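Local structure of putative ferredoxin--NADP reductase (2OK7) at residues I176-G181 with C284-I289; P184-L189 with N227-F232; G216-D221 with V245-Q250. The protein probably catalyses electron transfer between NADPH and ferredoxin through bound FAD, and may serve the last step of isoprenoid precursor synthesis by the DOXP/MEP pathway. All blocks are in the same frame, centred on the assembly; numbering follows the deposited sequence.

Interaction 1 of 3, residues I176-G181 with C284-I289. With A2P (adenosine-2'-5'-diphosphate), chain I; A2P (adenosine-2'-5'-diphosphate), chain K.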
# COMPACT_ATOMS: atom_id res chain seq x y z
N ILE A 176 3.38 17.01 3.63
CA ILE A 176 2.32 16.09 4.07
C ILE A 176 2.84 14.66 4.07
O ILE A 176 3.34 14.16 3.05
CB ILE A 176 0.99 16.23 3.26
CG1 ILE A 176 0.58 17.70 3.12
CG2 ILE A 176 -0.13 15.46 3.96
CD1 ILE A 176 -0.59 17.95 2.17
N ALA A 177 2.71 14.01 5.22
CA ALA A 177 3.26 12.67 5.44
C ALA A 177 2.30 11.76 6.16
O ALA A 177 1.49 12.21 6.97
CB ALA A 177 4.53 12.76 6.25
N THR A 178 2.39 10.47 5.84
CA THR A 178 1.84 9.43 6.68
C THR A 178 2.91 8.36 6.92
O THR A 178 3.66 8.02 6.01
CB THR A 178 0.58 8.75 6.10
OG1 THR A 178 0.85 8.23 4.79
CG2 THR A 178 -0.60 9.71 6.05
N GLY A 179 2.95 7.86 8.15
CA GLY A 179 3.81 6.73 8.53
C GLY A 179 5.29 6.97 8.35
O GLY A 179 5.86 7.90 8.92
N THR A 180 5.90 6.14 7.51
CA THR A 180 7.32 6.26 7.18
C THR A 180 7.61 7.43 6.22
O THR A 180 8.77 7.75 5.96
CB THR A 180 7.87 4.93 6.61
OG1 THR A 180 7.06 4.49 5.51
CG2 THR A 180 7.90 3.84 7.70
N GLY A 181 6.56 8.08 5.74
CA GLY A 181 6.68 9.22 4.84
C GLY A 181 7.23 10.51 5.43
O GLY A 181 7.45 11.48 4.70
N CYS A 284 3.93 12.61 0.62
CA CYS A 284 4.62 11.33 0.80
C CYS A 284 3.87 10.38 1.74
O CYS A 284 3.69 10.67 2.92
CB CYS A 284 6.06 11.56 1.30
SG CYS A 284 7.09 10.07 1.35
N GLY A 285 3.45 9.24 1.20
CA GLY A 285 2.75 8.25 2.01
C GLY A 285 1.60 7.65 1.25
O GLY A 285 1.76 7.24 0.11
N HIS A 286 0.43 7.61 1.89
CA HIS A 286 -0.77 7.01 1.29
C HIS A 286 -1.21 7.74 0.01
O HIS A 286 -1.02 8.95 -0.14
CB HIS A 286 -1.91 6.90 2.30
CG HIS A 286 -1.75 5.76 3.27
ND1 HIS A 286 -2.22 4.49 3.00
CD2 HIS A 286 -1.20 5.71 4.50
CE1 HIS A 286 -1.95 3.70 4.02
NE2 HIS A 286 -1.33 4.41 4.95
N LYS A 287 -1.79 6.97 -0.91
CA LYS A 287 -2.17 7.44 -2.24
C LYS A 287 -3.35 8.41 -2.19
O LYS A 287 -3.48 9.27 -3.06
CB LYS A 287 -2.50 6.24 -3.14
CG LYS A 287 -1.29 5.54 -3.77
CD LYS A 287 -0.55 4.56 -2.83
CE LYS A 287 -1.20 3.19 -2.77
NZ LYS A 287 -0.42 2.24 -1.93
N SER A 288 -4.18 8.26 -1.16
CA SER A 288 -5.40 9.04 -1.00
C SER A 288 -5.16 10.52 -0.72
O SER A 288 -6.05 11.34 -0.99
CB SER A 288 -6.23 8.46 0.14
OG SER A 288 -6.33 7.05 0.03
N ILE A 289 -3.98 10.86 -0.20
CA ILE A 289 -3.61 12.24 0.11
C ILE A 289 -3.58 13.13 -1.15
O ILE A 289 -4.01 14.29 -1.10
CB ILE A 289 -2.25 12.34 0.84
CG1 ILE A 289 -2.16 11.32 1.98
CG2 ILE A 289 -2.05 13.74 1.39
CD1 ILE A 289 -0.75 11.13 2.53
P1 A2P I . -5.26 3.54 9.91
O1P A2P I . -6.74 3.80 9.78
O2P A2P I . -4.69 2.51 8.95
O3P A2P I . -4.75 3.34 11.32
P2 A2P I . 0.48 2.98 7.56
O4P A2P I . 1.85 3.39 7.07
O5P A2P I . -0.36 2.25 6.55
O6P A2P I . 0.46 2.40 8.95
O5' A2P I . -0.32 4.36 7.71
C5' A2P I . 0.01 5.33 8.70
C4' A2P I . -1.25 6.13 8.99
O4' A2P I . -1.88 6.46 7.75
C3' A2P I . -2.23 5.30 9.79
O3' A2P I . -2.75 6.07 10.88
C2' A2P I . -3.35 5.00 8.83
O2' A2P I . -4.62 4.95 9.46
C1' A2P I . -3.27 6.18 7.89
N9 A2P I . -4.05 5.91 6.65
C8 A2P I . -4.61 4.74 6.29
N7 A2P I . -5.28 4.87 5.13
C5 A2P I . -5.18 6.14 4.73
C6 A2P I . -5.67 6.94 3.58
N6 A2P I . -6.42 6.36 2.63
N1 A2P I . -5.34 8.25 3.53
C2 A2P I . -4.58 8.80 4.50
N3 A2P I . -4.12 8.14 5.58
C4 A2P I . -4.37 6.83 5.74
P1 A2P K . -9.58 6.74 -2.05
O1P A2P K . -9.75 7.63 -0.84
O2P A2P K . -8.15 6.33 -2.33
O3P A2P K . -10.35 7.18 -3.27
P2 A2P K . -6.91 1.53 -4.13
O4P A2P K . -5.75 0.86 -3.42
O5P A2P K . -6.81 3.03 -4.18
O6P A2P K . -7.27 0.92 -5.47
O5' A2P K . -8.14 1.25 -3.13
C5' A2P K . -9.49 1.19 -3.60
C4' A2P K . -10.42 1.94 -2.67
O4' A2P K . -9.96 1.87 -1.32
C3' A2P K . -10.49 3.40 -3.04
O3' A2P K . -11.86 3.79 -3.02
C2' A2P K . -9.80 4.10 -1.88
O2' A2P K . -10.35 5.39 -1.61
C1' A2P K . -10.10 3.16 -0.74
N9 A2P K . -9.22 3.39 0.43
C8 A2P K . -8.13 4.18 0.49
N7 A2P K . -7.58 4.14 1.73
C5 A2P K . -8.35 3.35 2.49
C6 A2P K . -8.34 2.88 3.89
N6 A2P K . -7.39 3.28 4.75
N1 A2P K . -9.32 2.03 4.29
C2 A2P K . -10.28 1.62 3.43
N3 A2P K . -10.35 2.01 2.14
C4 A2P K . -9.43 2.85 1.63
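C284 and T178 bury the most surface here, and they meet where two parallel strands run out toward the nucleotide. The backbone of C284 bonds twice to strand 173-178. Its N donates to I176 O at 2.9 Å, and its O receives T178 N at 3.2 Å. The C284 sulfur lies anti to its own backbone N (chi1 -172°), which brings SG within 3.6 Å of G181 CA. G181 N in turn bonds to T178 O and closes the turn after the strand.

T178 carries the polar end of the contact. T178 OG1 accepts a bond from H286 N at 3.0 Å, with an angle of 156° at the hydrogen. This bond probably helps hold the backbone at H286. The H286 ring crosses the T178 side chain at about a right angle, with T178 at its edge. One ring face lies against the adenine of A2P (chain I). H286 NE2 reaches O5' and O5P of that molecule, each at 2.9 Å. S288 OG bonds N6 of the same molecule and O2P of A2P (chain K).

T178 CG2 also meets I289 CD1 tip to tip at 3.8 Å, and I289 CG2 packs on I176 CG2.

Strands 173-178 and 280-285 are neighbours in the parallel sheet of the NAD-binding domain. Helix 183-192 covers C284 through P184 and Y185, and helix 259-265 packs on I176 and I289.

Interaction 2 of 3, residues P184-L189 with N227-F232; sequences PYISFL and NELEYF
I186 and L189 reach helix 226-235 from side chains with similar first torsions. I186 CG1 sits beside its backbone N, and a second bend at chi2 -62° carries CD1 across to L229. L189 has CG anti to its carbonyl carbon, which carries CD1 toward L229 as well. The helix backbone itself puts L189 CB over the ring of F232.

I186 CD1 meets the fork of L229. It lies 3.8 Å from L229 CG and equally close to L229 CD2. The two side chains cross at about a right angle. L229 CD2 is shared, since L189 CD1 approaches it at 4.0 Å, again crosswise. One methyl of L229 therefore touches both I186 and L189.

L189 CB stands over one face of the F232 ring in a CH-pi contact. It is 4.0 Å from the ring centroid and 24° off the ring normal. The contact is offset toward the rim, with F232 CE1 nearest to L189 CB at 3.7 Å. The far end of the ring reaches the backbone, where F232 CZ lies 3.6 Å from L189 O. Y231 CD2 lies over the opposite face of F232, near the rim. E228 adds a small contact through its CB to I186 CD1.

The axes of the two short helical segments are 10.9 Å apart at closest approach and 42° from parallel. Both helices lie against the parallel sheet, as part of a three-layer nucleotide-binding domain. L189 and L229 also touch strands 211-217 and 240-246, and F232 touches I240.

The touching side-chain atoms are carbon. The helices are joined by shape and by exclusion of water, with the F232 ring as the flat aromatic surface that receives L189 CB.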
# COMPACT_ATOMS: atom_id res chain seq x y z
N PRO A 184 11.71 11.47 4.36
CA PRO A 184 12.35 12.49 3.54
C PRO A 184 12.26 13.90 4.13
O PRO A 184 13.16 14.71 3.89
CB PRO A 184 11.58 12.42 2.21
CG PRO A 184 10.29 11.80 2.55
CD PRO A 184 10.58 10.85 3.63
N TYR A 185 11.22 14.16 4.91
CA TYR A 185 11.05 15.47 5.53
C TYR A 185 12.00 15.67 6.69
O TYR A 185 12.44 16.79 6.91
CB TYR A 185 9.60 15.70 5.98
CG TYR A 185 8.57 15.54 4.88
CD1 TYR A 185 8.82 15.98 3.58
CD2 TYR A 185 7.34 14.95 5.15
CE1 TYR A 185 7.87 15.83 2.58
CE2 TYR A 185 6.39 14.80 4.16
CZ TYR A 185 6.65 15.24 2.88
OH TYR A 185 5.69 15.08 1.92
N ILE A 186 12.32 14.60 7.41
CA ILE A 186 13.30 14.64 8.50
C ILE A 186 14.68 15.01 7.97
O ILE A 186 15.36 15.84 8.56
CB ILE A 186 13.33 13.31 9.34
CG1 ILE A 186 12.00 13.09 10.07
CG2 ILE A 186 14.48 13.28 10.36
CD1 ILE A 186 11.65 14.17 11.07
N SER A 187 15.06 14.44 6.83
CA SER A 187 16.33 14.79 6.19
C SER A 187 16.33 16.23 5.63
O SER A 187 17.37 16.88 5.61
CB SER A 187 16.72 13.78 5.11
OG SER A 187 15.94 13.94 3.95
N PHE A 188 15.15 16.70 5.20
CA PHE A 188 14.97 18.10 4.76
C PHE A 188 15.25 19.07 5.91
O PHE A 188 16.04 20.00 5.75
CB PHE A 188 13.55 18.36 4.24
CG PHE A 188 13.25 17.76 2.88
CD1 PHE A 188 11.93 17.69 2.43
CD2 PHE A 188 14.26 17.26 2.05
CE1 PHE A 188 11.62 17.15 1.19
CE2 PHE A 188 13.96 16.72 0.81
CZ PHE A 188 12.65 16.66 0.38
N LEU A 189 14.61 18.81 7.05
CA LEU A 189 14.74 19.64 8.26
C LEU A 189 16.16 19.61 8.83
O LEU A 189 16.63 20.60 9.40
CB LEU A 189 13.73 19.18 9.32
CG LEU A 189 12.23 19.32 9.00
CD1 LEU A 189 11.41 18.24 9.71
CD2 LEU A 189 11.72 20.70 9.33
N ASN A 227 11.67 12.47 18.61
CA ASN A 227 12.84 13.19 19.13
C ASN A 227 13.26 14.37 18.27
O ASN A 227 13.40 15.49 18.76
CB ASN A 227 14.02 12.23 19.33
CG ASN A 227 13.83 11.28 20.50
OD1 ASN A 227 12.88 11.40 21.29
ND2 ASN A 227 14.74 10.32 20.63
N GLU A 228 13.42 14.13 16.97
CA GLU A 228 13.83 15.17 16.02
C GLU A 228 12.73 16.21 15.82
O GLU A 228 13.00 17.41 15.95
CB GLU A 228 14.28 14.56 14.69
CG GLU A 228 15.65 13.85 14.73
CD GLU A 228 15.63 12.47 15.40
OE1 GLU A 228 14.53 11.95 15.73
OE2 GLU A 228 16.72 11.89 15.60
N LEU A 229 11.51 15.76 15.55
CA LEU A 229 10.35 16.66 15.39
C LEU A 229 10.03 17.54 16.60
O LEU A 229 9.59 18.68 16.42
CB LEU A 229 9.09 15.88 14.96
CG LEU A 229 9.02 15.39 13.50
CD1 LEU A 229 7.81 14.48 13.30
CD2 LEU A 229 9.03 16.53 12.46
N GLU A 230 10.25 17.04 17.81
CA GLU A 230 10.02 17.85 19.02
C GLU A 230 11.14 18.85 19.28
O GLU A 230 10.91 19.91 19.86
CB GLU A 230 9.77 16.98 20.26
CG GLU A 230 8.40 16.36 20.27
CD GLU A 230 8.06 15.62 21.55
OE1 GLU A 230 8.97 15.06 22.21
OE2 GLU A 230 6.86 15.59 21.88
N TYR A 231 12.35 18.51 18.84
CA TYR A 231 13.51 19.40 18.88
C TYR A 231 13.31 20.63 17.97
O TYR A 231 13.55 21.76 18.41
CB TYR A 231 14.79 18.64 18.52
CG TYR A 231 16.03 19.50 18.39
CD1 TYR A 231 16.74 19.90 19.52
CD2 TYR A 231 16.50 19.90 17.13
CE1 TYR A 231 17.87 20.68 19.41
CE2 TYR A 231 17.63 20.70 17.00
CZ TYR A 231 18.31 21.08 18.14
OH TYR A 231 19.44 21.86 18.02
N PHE A 232 12.87 20.41 16.73
CA PHE A 232 12.64 21.51 15.79
C PHE A 232 11.51 22.46 16.22
O PHE A 232 11.60 23.67 16.01
CB PHE A 232 12.42 20.99 14.36
CG PHE A 232 13.64 20.35 13.74
CD1 PHE A 232 13.62 19.02 13.34
CD2 PHE A 232 14.82 21.08 13.56
CE1 PHE A 232 14.74 18.42 12.78
CE2 PHE A 232 15.95 20.49 12.99
CZ PHE A 232 15.91 19.16 12.60

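Interaction 3 of 3, residues G216-D221 with V245-Q250. With A2P (adenosine-2'-5'-diphosphate), chain I.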
# COMPACT_ATOMS: atom_id res chain seq x y z
N GLY A 216 0.12 12.17 9.56
CA GLY A 216 -0.85 11.18 10.00
C GLY A 216 -0.20 9.88 10.41
O GLY A 216 0.44 9.23 9.58
N VAL A 217 -0.35 9.52 11.68
CA VAL A 217 0.01 8.19 12.18
C VAL A 217 -1.13 7.65 13.04
O VAL A 217 -2.14 8.33 13.23
CB VAL A 217 1.33 8.20 12.98
CG1 VAL A 217 2.54 8.20 12.04
CG2 VAL A 217 1.38 9.38 13.94
N TYR A 218 -0.99 6.43 13.55
CA TYR A 218 -2.02 5.81 14.38
C TYR A 218 -2.26 6.61 15.66
O TYR A 218 -3.37 7.09 15.88
CB TYR A 218 -1.63 4.37 14.71
CG TYR A 218 -2.73 3.56 15.38
CD1 TYR A 218 -3.80 3.05 14.63
CD2 TYR A 218 -2.69 3.28 16.74
CE1 TYR A 218 -4.81 2.29 15.22
CE2 TYR A 218 -3.70 2.51 17.36
CZ TYR A 218 -4.75 2.03 16.58
OH TYR A 218 -5.73 1.27 17.16
N ASN A 219 -1.21 6.78 16.47
CA ASN A 219 -1.30 7.51 17.73
C ASN A 219 0.00 8.24 18.07
O ASN A 219 0.89 8.30 17.24
CB ASN A 219 -1.79 6.60 18.88
CG ASN A 219 -0.94 5.33 19.07
OD1 ASN A 219 0.21 5.24 18.64
ND2 ASN A 219 -1.53 4.34 19.72
N GLU A 220 0.10 8.78 19.29
CA GLU A 220 1.29 9.52 19.76
C GLU A 220 2.55 8.66 19.66
O GLU A 220 3.56 9.09 19.11
CB GLU A 220 1.08 10.01 21.21
CG GLU A 220 1.92 11.24 21.61
CD GLU A 220 3.27 10.92 22.29
OE1 GLU A 220 3.58 9.73 22.52
OE2 GLU A 220 4.01 11.87 22.60
N ASP A 221 2.44 7.42 20.13
CA ASP A 221 3.54 6.45 20.15
C ASP A 221 3.98 5.96 18.76
O ASP A 221 5.04 5.33 18.64
CB ASP A 221 3.16 5.27 21.06
CG ASP A 221 3.18 5.64 22.55
OD1 ASP A 221 2.96 6.82 22.90
OD2 ASP A 221 3.42 4.75 23.38
N VAL A 245 -2.20 14.17 12.99
CA VAL A 245 -3.57 13.67 12.76
C VAL A 245 -3.64 12.18 13.10
O VAL A 245 -3.30 11.34 12.27
CB VAL A 245 -4.05 13.93 11.30
CG1 VAL A 245 -5.53 13.59 11.13
CG2 VAL A 245 -3.79 15.37 10.90
N PHE A 246 -4.09 11.86 14.31
CA PHE A 246 -4.10 10.48 14.78
C PHE A 246 -5.33 9.70 14.30
O PHE A 246 -6.46 10.15 14.50
CB PHE A 246 -3.97 10.41 16.30
CG PHE A 246 -2.79 11.18 16.86
CD1 PHE A 246 -2.97 12.10 17.89
CD2 PHE A 246 -1.50 10.97 16.36
CE1 PHE A 246 -1.89 12.81 18.43
CE2 PHE A 246 -0.40 11.68 16.88
CZ PHE A 246 -0.60 12.60 17.92
N SER A 247 -5.10 8.54 13.68
CA SER A 247 -6.22 7.74 13.14
C SER A 247 -6.96 6.95 14.21
O SER A 247 -8.09 6.51 13.98
CB SER A 247 -5.78 6.82 12.00
OG SER A 247 -4.97 5.75 12.46
N TYR A 248 -6.32 6.77 15.37
CA TYR A 248 -6.99 6.18 16.52
C TYR A 248 -8.03 7.16 17.05
O TYR A 248 -7.70 8.28 17.45
CB TYR A 248 -6.00 5.77 17.62
CG TYR A 248 -6.62 4.88 18.69
CD1 TYR A 248 -7.44 3.80 18.34
CD2 TYR A 248 -6.40 5.13 20.04
CE1 TYR A 248 -8.02 2.98 19.31
CE2 TYR A 248 -6.98 4.31 21.03
CZ TYR A 248 -7.78 3.24 20.65
OH TYR A 248 -8.35 2.43 21.61
N LYS A 249 -9.28 6.72 17.01
CA LYS A 249 -10.44 7.57 17.28
C LYS A 249 -10.61 7.94 18.76
O LYS A 249 -11.14 9.02 19.07
CB LYS A 249 -11.70 6.90 16.75
CG LYS A 249 -11.85 6.93 15.23
CD LYS A 249 -12.14 5.55 14.62
CE LYS A 249 -13.51 4.98 15.00
NZ LYS A 249 -13.44 3.97 16.10
N GLN A 250 -10.17 7.04 19.66
CA GLN A 250 -10.31 7.16 21.14
C GLN A 250 -11.76 7.28 21.64
O GLN A 250 -12.02 7.69 22.78
CB GLN A 250 -9.39 8.26 21.73
CG GLN A 250 -7.91 7.88 21.79
CD GLN A 250 -6.96 9.08 21.81
OE1 GLN A 250 -6.96 9.88 22.74
NE2 GLN A 250 -6.14 9.19 20.77
P1 A2P I . -5.26 3.54 9.91
O1P A2P I . -6.74 3.80 9.78
O2P A2P I . -4.69 2.51 8.95
O3P A2P I . -4.75 3.34 11.32
P2 A2P I . 0.48 2.98 7.56
O4P A2P I . 1.85 3.39 7.07
O5P A2P I . -0.36 2.25 6.55
O6P A2P I . 0.46 2.40 8.95
O5' A2P I . -0.32 4.36 7.71
C5' A2P I . 0.01 5.33 8.70
C4' A2P I . -1.25 6.13 8.99
O4' A2P I . -1.88 6.46 7.75
C3' A2P I . -2.23 5.30 9.79
O3' A2P I . -2.75 6.07 10.88
C2' A2P I . -3.35 5.00 8.83
O2' A2P I . -4.62 4.95 9.46
C1' A2P I . -3.27 6.18 7.89
N9 A2P I . -4.05 5.91 6.65
C8 A2P I . -4.61 4.74 6.29
N7 A2P I . -5.28 4.87 5.13
C5 A2P I . -5.18 6.14 4.73
C6 A2P I . -5.67 6.94 3.58
N6 A2P I . -6.42 6.36 2.63
N1 A2P I . -5.34 8.25 3.53
C2 A2P I . -4.58 8.80 4.50
N3 A2P I . -4.12 8.14 5.58
C4 A2P I . -4.37 6.83 5.74
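S247 OG is gripped by two groups of the bound A2P. The ribose hydroxyl O3' donates to S247 OG at 2.7 Å, and S247 OG donates to the phosphate oxygen O3P at 2.7 Å. The S247 hydroxyl lies between the backbone N and carbonyl carbon of its residue (chi1 71°), which turns it toward the ligand. Of the two phosphates, this one is attached at the 2' position, which distinguishes NADP from NAD. The contact is consistent with a role for S247 in NADP recognition.

The backbone behind S247 is fixed from the other segment. S247 N donates to V217 O at 3.0 Å, and Y248 N donates to Y218 O at 3.0 Å. The pairing lies at the C-terminal ends of strands 211-217 and 240-246, which with helix 226-235 form a beta-alpha-beta unit of the NAD-binding domain. Nucleotides bind at the C-terminal ends of the strands of such parallel sheets.

Y218 CG is anti to the backbone N (chi1 -170°), and the ring runs toward Y248. Y248 CB sits over one face of the Y218 ring, 4.1 Å from its centroid. The two rings lie near parallel, with planes at 23°, but are slid apart and barely overlap. Y218 OH comes to 3.3 Å from Y248 CD1. The edge of the Y218 ring faces the phosphate oxygen O3P.

F246 packs along the backbone at N219 and E220. E220 N lies over one face of its ring, and V217 CG2 meets its edge at F246 CD2.

All three interactions lie within the NAD-binding domain. Interactions 1 and 3 lie in its parallel sheet, with centres 14 Å apart at the ends of neighbouring strands 173-178 and 211-217, where both touch the same A2P. Backbone bonds between A177, G179 and G216 join them directly. Interaction 2 lies in the helix layer on the sheet. Its centre is 16 Å from interaction 1 and 19 Å from interaction 3. Y185 ties it to interaction 1 through a probable hydrogen bond to I176 O. Along the chain, interactions 2 and 3 alternate, and both are nested inside the loop closed by interaction 1. The nucleotide binds at the C-terminal strand ends.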